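Local structure of putative alpha-L-fucosidase (Bacteroides thetaiotaomicron VPI-5482, 3GZA) at residues A[67-72]-A[121-126]; A[153-158]-A[189-194]. The protein probably hydrolyses alpha-L-fucosidic linkages, releasing L-fucose. All coordinates share one frame; numbering follows the deposited sequence.

Interaction 1. Residues A[67-72]-A[121-126]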
loop_
_atom_site.group_PDB
_atom_site.type_symbol
_atom_site.label_atom_id
_atom_site.label_comp_id
_atom_site.label_asym_id
_atom_site.label_seq_id
_atom_site.Cartn_x
_atom_site.Cartn_y
_atom_site.Cartn_z
ATOM N N ALA A 67 7.779 30.641 9.658
ATOM C CA ALA A 67 6.460 31.261 9.740
ATOM C C ALA A 67 5.858 31.034 11.133
ATOM O O ALA A 67 5.359 31.959 11.752
ATOM C CB ALA A 67 5.507 30.714 8.679
ATOM N N ALA A 68 5.983 29.818 11.650
ATOM C CA ALA A 68 5.459 29.452 12.996
ATOM C C ALA A 68 6.254 30.178 14.098
ATOM O O ALA A 68 5.722 30.665 15.101
ATOM C CB ALA A 68 5.557 27.968 13.150
ATOM N N LYS A 69 7.563 30.224 13.923
ATOM C CA LYS A 69 8.404 30.861 14.883
ATOM C C LYS A 69 8.027 32.311 15.069
ATOM O O LYS A 69 8.060 32.826 16.181
ATOM C CB LYS A 69 9.881 30.743 14.467
ATOM C CG LYS A 69 10.846 31.422 15.403
ATOM C CD LYS A 69 12.290 31.097 15.043
ATOM C CE LYS A 69 13.267 31.671 16.065
ATOM N NZ LYS A 69 14.686 31.461 15.683
ATOM N N ALA A 70 7.633 32.961 13.979
ATOM C CA ALA A 70 7.283 34.396 14.046
ATOM C C ALA A 70 6.072 34.685 14.925
ATOM O O ALA A 70 5.859 35.832 15.328
ATOM C CB ALA A 70 7.066 34.969 12.646
ATOM N N ALA A 71 5.256 33.660 15.169
ATOM C CA ALA A 71 4.078 33.807 16.035
ATOM C C ALA A 71 4.388 33.617 17.505
ATOM O O ALA A 71 3.592 33.981 18.354
ATOM C CB ALA A 71 2.973 32.846 15.571
ATOM N N GLY A 72 5.570 33.094 17.802
ATOM C CA GLY A 72 5.926 32.699 19.144
ATOM C C GLY A 72 5.975 31.191 19.372
ATOM O O GLY A 72 6.248 30.780 20.495
ATOM N N TYR A 121 16.075 26.388 13.324
ATOM C CA TYR A 121 15.510 27.620 13.844
ATOM C C TYR A 121 15.190 27.574 15.319
ATOM O O TYR A 121 14.609 28.509 15.871
ATOM C CB TYR A 121 14.314 28.062 13.024
ATOM C CG TYR A 121 14.720 28.354 11.596
ATOM C CD1 TYR A 121 15.372 29.507 11.271
ATOM C CD2 TYR A 121 14.471 27.427 10.596
ATOM C CE1 TYR A 121 15.791 29.755 9.950
ATOM C CE2 TYR A 121 14.866 27.646 9.299
ATOM C CZ TYR A 121 15.507 28.785 8.972
ATOM O OH TYR A 121 15.889 29.003 7.663
ATOM N N GLY A 122 15.552 26.489 15.973
ATOM C CA GLY A 122 15.370 26.420 17.397
ATOM C C GLY A 122 13.995 26.054 17.887
ATOM O O GLY A 122 13.618 26.452 18.994
ATOM N N LEU A 123 13.198 25.382 17.057
ATOM C CA LEU A 123 11.898 24.879 17.477
ATOM C C LEU A 123 12.082 23.377 17.706
ATOM O O LEU A 123 12.905 22.732 17.055
ATOM C CB LEU A 123 10.781 25.155 16.487
ATOM C CG LEU A 123 10.055 26.506 16.622
ATOM C CD1 LEU A 123 11.023 27.649 16.334
ATOM C CD2 LEU A 123 8.831 26.522 15.727
ATOM N N GLN A 124 11.387 22.857 18.713
ATOM C CA GLN A 124 11.451 21.433 19.024
ATOM C C GLN A 124 10.463 20.695 18.121
ATOM O O GLN A 124 9.276 21.009 18.093
ATOM C CB GLN A 124 11.091 21.218 20.496
ATOM C CG GLN A 124 12.125 21.878 21.430
ATOM C CD GLN A 124 11.697 21.923 22.904
ATOM O OE1 GLN A 124 11.742 20.925 23.595
ATOM N NE2 GLN A 124 11.308 23.093 23.377
ATOM N N PRO A 125 10.939 19.683 17.387
ATOM C CA PRO A 125 10.055 18.955 16.488
ATOM C C PRO A 125 9.291 17.846 17.099
ATOM O O PRO A 125 9.851 17.112 17.887
ATOM C CB PRO A 125 11.037 18.337 15.454
ATOM C CG PRO A 125 12.269 18.183 16.183
ATOM C CD PRO A 125 12.342 19.238 17.236
ATOM N N GLY A 126 8.026 17.740 16.754
ATOM C CA GLY A 126 7.211 16.603 17.118
ATOM C C GLY A 126 6.593 15.974 15.879
ATOM O O GLY A 126 6.589 16.546 14.822
#
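In the TIM-barrel part of this fucosidase homologue, A68 and K69 in the last turn of helix 61-69 meet Y121 and L123, where helix 110-121 gives way to barrel strand 124-129. The contact thus joins two successive helix-to-strand connections: helix 61-69 leads into strand 75-79, the parallel neighbour of 124-129, and backbone bonds from Q124 to K74 and A76 knit the two strands together. Both helices end in a Schellman motif, with G72 and G122 taking the positive phi. K69 makes the largest share of the contact. Its chain is extended throughout, CG lying opposite the backbone N (chi1 178°), and this straight run takes it past L123 to the end of the neighbouring helix. There NZ donates to the carbonyl O of Y121 at 3.0 Å, the C=O...N angle being 136° and the nitrogen tilted 26° out of the carbonyl plane. A positive charge at the C-terminal end of a helix is probably favoured by the helix dipole. The methylenes of K69 do apolar work as well: L123 crosses the lysine chain obliquely, its CD1 3.8 Å from K69 CB, while L123 CD2 faces A68 CB more loosely at 4.4 Å. Y121 offers K69 its CB, and the rest of its side chain leads away from the lysine and touches D62, V65 and Q66 of helix 61-69. Short of the ammonium group, K69 CE passes 3.4 Å from Y121 O and K69 CD lies 4.2 Å from Y121 CB.

Interaction 2. Residues A[153-158]-A[189-194]. With EDO (1,2-ethanediol), chain K; EDO (1,2-ethanediol), chain E.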
loop_
_atom_site.group_PDB
_atom_site.type_symbol
_atom_site.label_atom_id
_atom_site.label_comp_id
_atom_site.label_asym_id
_atom_site.label_seq_id
_atom_site.Cartn_x
_atom_site.Cartn_y
_atom_site.Cartn_z
ATOM N N ASN A 153 -6.902 -11.572 12.381
ATOM C CA ASN A 153 -5.550 -11.572 11.865
ATOM C C ASN A 153 -5.143 -10.247 11.272
ATOM O O ASN A 153 -4.002 -9.798 11.440
ATOM C CB ASN A 153 -5.362 -12.714 10.852
ATOM C CG ASN A 153 -5.480 -14.079 11.494
ATOM O OD1 ASN A 153 -5.117 -14.257 12.655
ATOM N ND2 ASN A 153 -5.967 -15.040 10.750
ATOM N N ARG A 154 -6.063 -9.602 10.555
ATOM C CA ARG A 154 -5.742 -8.326 9.952
ATOM C C ARG A 154 -5.560 -7.257 11.023
ATOM O O ARG A 154 -4.658 -6.406 10.930
ATOM C CB ARG A 154 -6.798 -7.957 8.903
ATOM C CG ARG A 154 -6.401 -6.736 8.162
ATOM C CD ARG A 154 -7.325 -6.491 6.945
ATOM N NE ARG A 154 -6.967 -5.320 6.159
ATOM C CZ ARG A 154 -6.014 -5.294 5.233
ATOM N NH1 ARG A 154 -5.295 -6.369 4.953
ATOM N NH2 ARG A 154 -5.800 -4.168 4.585
ATOM N N GLN A 155 -6.356 -7.300 12.081
ATOM C CA GLN A 155 -6.174 -6.327 13.136
ATOM C C GLN A 155 -4.789 -6.519 13.796
ATOM O O GLN A 155 -4.113 -5.520 14.094
ATOM C CB GLN A 155 -7.259 -6.479 14.171
ATOM C CG GLN A 155 -7.290 -5.359 15.177
ATOM C CD GLN A 155 -7.821 -4.093 14.593
ATOM O OE1 GLN A 155 -8.821 -4.148 13.830
ATOM N NE2 GLN A 155 -7.253 -2.935 15.012
ATOM N N ALA A 156 -4.380 -7.779 13.995
ATOM C CA ALA A 156 -3.073 -8.087 14.641
ATOM C C ALA A 156 -1.957 -7.527 13.748
ATOM O O ALA A 156 -0.965 -6.950 14.213
ATOM C CB ALA A 156 -2.924 -9.563 14.864
ATOM N N TRP A 157 -2.090 -7.744 12.448
ATOM C CA TRP A 157 -1.124 -7.240 11.465
ATOM C C TRP A 157 -1.065 -5.725 11.450
ATOM O O TRP A 157 0.021 -5.141 11.449
ATOM C CB TRP A 157 -1.459 -7.811 10.073
ATOM C CG TRP A 157 -0.714 -7.110 8.977
ATOM C CD1 TRP A 157 0.562 -7.361 8.556
ATOM C CD2 TRP A 157 -1.194 -6.045 8.167
ATOM N NE1 TRP A 157 0.918 -6.480 7.574
ATOM C CE2 TRP A 157 -0.153 -5.691 7.301
ATOM C CE3 TRP A 157 -2.410 -5.364 8.083
ATOM C CZ2 TRP A 157 -0.296 -4.679 6.351
ATOM C CZ3 TRP A 157 -2.528 -4.365 7.133
ATOM C CH2 TRP A 157 -1.472 -4.074 6.283
ATOM N N TYR A 158 -2.229 -5.073 11.441
ATOM C CA TYR A 158 -2.297 -3.650 11.420
ATOM C C TYR A 158 -1.648 -3.056 12.682
ATOM O O TYR A 158 -0.916 -2.063 12.611
ATOM C CB TYR A 158 -3.731 -3.141 11.220
ATOM C CG TYR A 158 -3.798 -1.640 11.179
ATOM C CD1 TYR A 158 -3.255 -0.935 10.104
ATOM C CD2 TYR A 158 -4.423 -0.896 12.196
ATOM C CE1 TYR A 158 -3.319 0.471 10.046
ATOM C CE2 TYR A 158 -4.494 0.469 12.156
ATOM C CZ TYR A 158 -3.934 1.182 11.073
ATOM O OH TYR A 158 -4.008 2.575 11.038
ATOM N N ARG A 189 -4.643 -3.497 24.533
ATOM C CA ARG A 189 -5.149 -4.824 24.875
ATOM C C ARG A 189 -6.256 -5.216 23.901
ATOM O O ARG A 189 -6.768 -6.329 23.955
ATOM C CB ARG A 189 -5.646 -4.898 26.353
ATOM C CG ARG A 189 -4.457 -4.980 27.373
ATOM C CD ARG A 189 -4.759 -4.594 28.833
ATOM N NE ARG A 189 -5.256 -3.229 28.850
ATOM C CZ ARG A 189 -4.499 -2.117 28.623
ATOM N NH1 ARG A 189 -3.180 -2.108 28.489
ATOM N NH2 ARG A 189 -5.084 -0.973 28.568
ATOM N N ALA A 190 -6.628 -4.298 23.018
ATOM C CA ALA A 190 -7.733 -4.508 22.067
ATOM C C ALA A 190 -7.356 -4.052 20.681
ATOM O O ALA A 190 -6.423 -4.594 20.100
ATOM C CB ALA A 190 -9.007 -3.795 22.576
ATOM N N ASP A 191 -8.008 -3.035 20.113
ATOM C CA ASP A 191 -7.716 -2.685 18.732
ATOM C C ASP A 191 -6.447 -1.849 18.517
ATOM O O ASP A 191 -5.940 -1.689 17.384
ATOM C CB ASP A 191 -8.862 -1.889 18.140
ATOM C CG ASP A 191 -10.114 -2.697 17.920
ATOM O OD1 ASP A 191 -10.029 -3.930 17.729
ATOM O OD2 ASP A 191 -11.193 -2.029 17.932
ATOM N N GLY A 192 -5.990 -1.196 19.584
ATOM C CA GLY A 192 -4.862 -0.268 19.458
ATOM C C GLY A 192 -3.484 -0.932 19.468
ATOM O O GLY A 192 -3.293 -1.996 20.050
ATOM N N PRO A 193 -2.505 -0.265 18.839
ATOM C CA PRO A 193 -1.141 -0.772 18.780
ATOM C C PRO A 193 -0.446 -0.548 20.085
ATOM O O PRO A 193 -0.778 0.421 20.795
ATOM C CB PRO A 193 -0.523 0.070 17.669
ATOM C CG PRO A 193 -1.201 1.325 17.734
ATOM C CD PRO A 193 -2.635 0.971 18.069
ATOM N N ASP A 194 0.545 -1.385 20.405
ATOM C CA ASP A 194 1.206 -1.300 21.681
ATOM C C ASP A 194 2.413 -0.361 21.520
ATOM O O ASP A 194 3.580 -0.779 21.436
ATOM C CB ASP A 194 1.609 -2.670 22.151
ATOM C CG ASP A 194 1.941 -2.715 23.647
ATOM O OD1 ASP A 194 1.836 -1.657 24.340
ATOM O OD2 ASP A 194 2.357 -3.791 24.113
HETATM C C1 EDO K . 3.280 -5.762 10.189
HETATM O O1 EDO K . 4.462 -6.508 10.682
HETATM C C2 EDO K . 3.872 -4.851 9.071
HETATM O O2 EDO K . 3.924 -5.490 7.827
HETATM C C1 EDO E . -0.083 -4.610 26.483
HETATM O O1 EDO E . -1.014 -3.838 27.263
HETATM C C2 EDO E . -0.772 -5.358 25.357
HETATM O O2 EDO E . -0.998 -6.738 25.737
#
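A bend at chi2 (73°), after a first torsion that sets CG opposite the main-chain nitrogen, swings the carboxamide of Q155 from helix 148-171 over to D191 in the loop before helix 196-202. NE2 of Q155 donates to the main-chain O of D191 at 3.0 Å. The acceptor is met in its carbonyl plane, on a lone pair, but the bond is far from straight, with 130° at the hydrogen. D191 folds its own side chain beside the glutamine: its CB lies 3.7 Å from Q155 NE2 and its OD1 3.8 Å from Q155 CD. The two side chains cross at about a right angle, with amide and carboxylate planes 37° apart.

Q155 also binds strand 143-144 and the residue before it, OE1 accepting from A144 N and NE2 donating to F142 O. A leucine here would probably leave D191 O, F142 O and A144 N without these mates and the loop freer to shift. K159 and E163, farther along the helix, bond A190 O and D194 N. R154 bonds L136 O of the second subunit and W157 packs on P47 of that subunit; W157 NE1 also makes a weak bond, 3.2 Å, to O2 of a 1,2-ethanediol probably left from the crystallisation liquor.

At the protein surface, then, a neutral amide, donating through NE2 and accepting through OE1, links helix, loop and strand 143-144, while the side chain of D191 touches K143.

Overall arrangement
Both segments of interaction 1 precede those of interaction 2 in the sequence, and all four segments belong to the TIM-barrel family region. Their centres are 35 Å apart and their nearest atoms about 17 Å, so they do not touch. Interaction 1 lies nearer the centre of the chain, where helix 61-69 meets the lead into strand 124-129. Interaction 2 sits at the surface, between helix 148-171 and the loop that follows strand 178-181. The barrel sheet relates them, since strand 124-129 pairs in parallel with 178-181. One contact therefore ties helix ends close to the barrel strands, and the other fastens a peripheral loop beside the subunit interface.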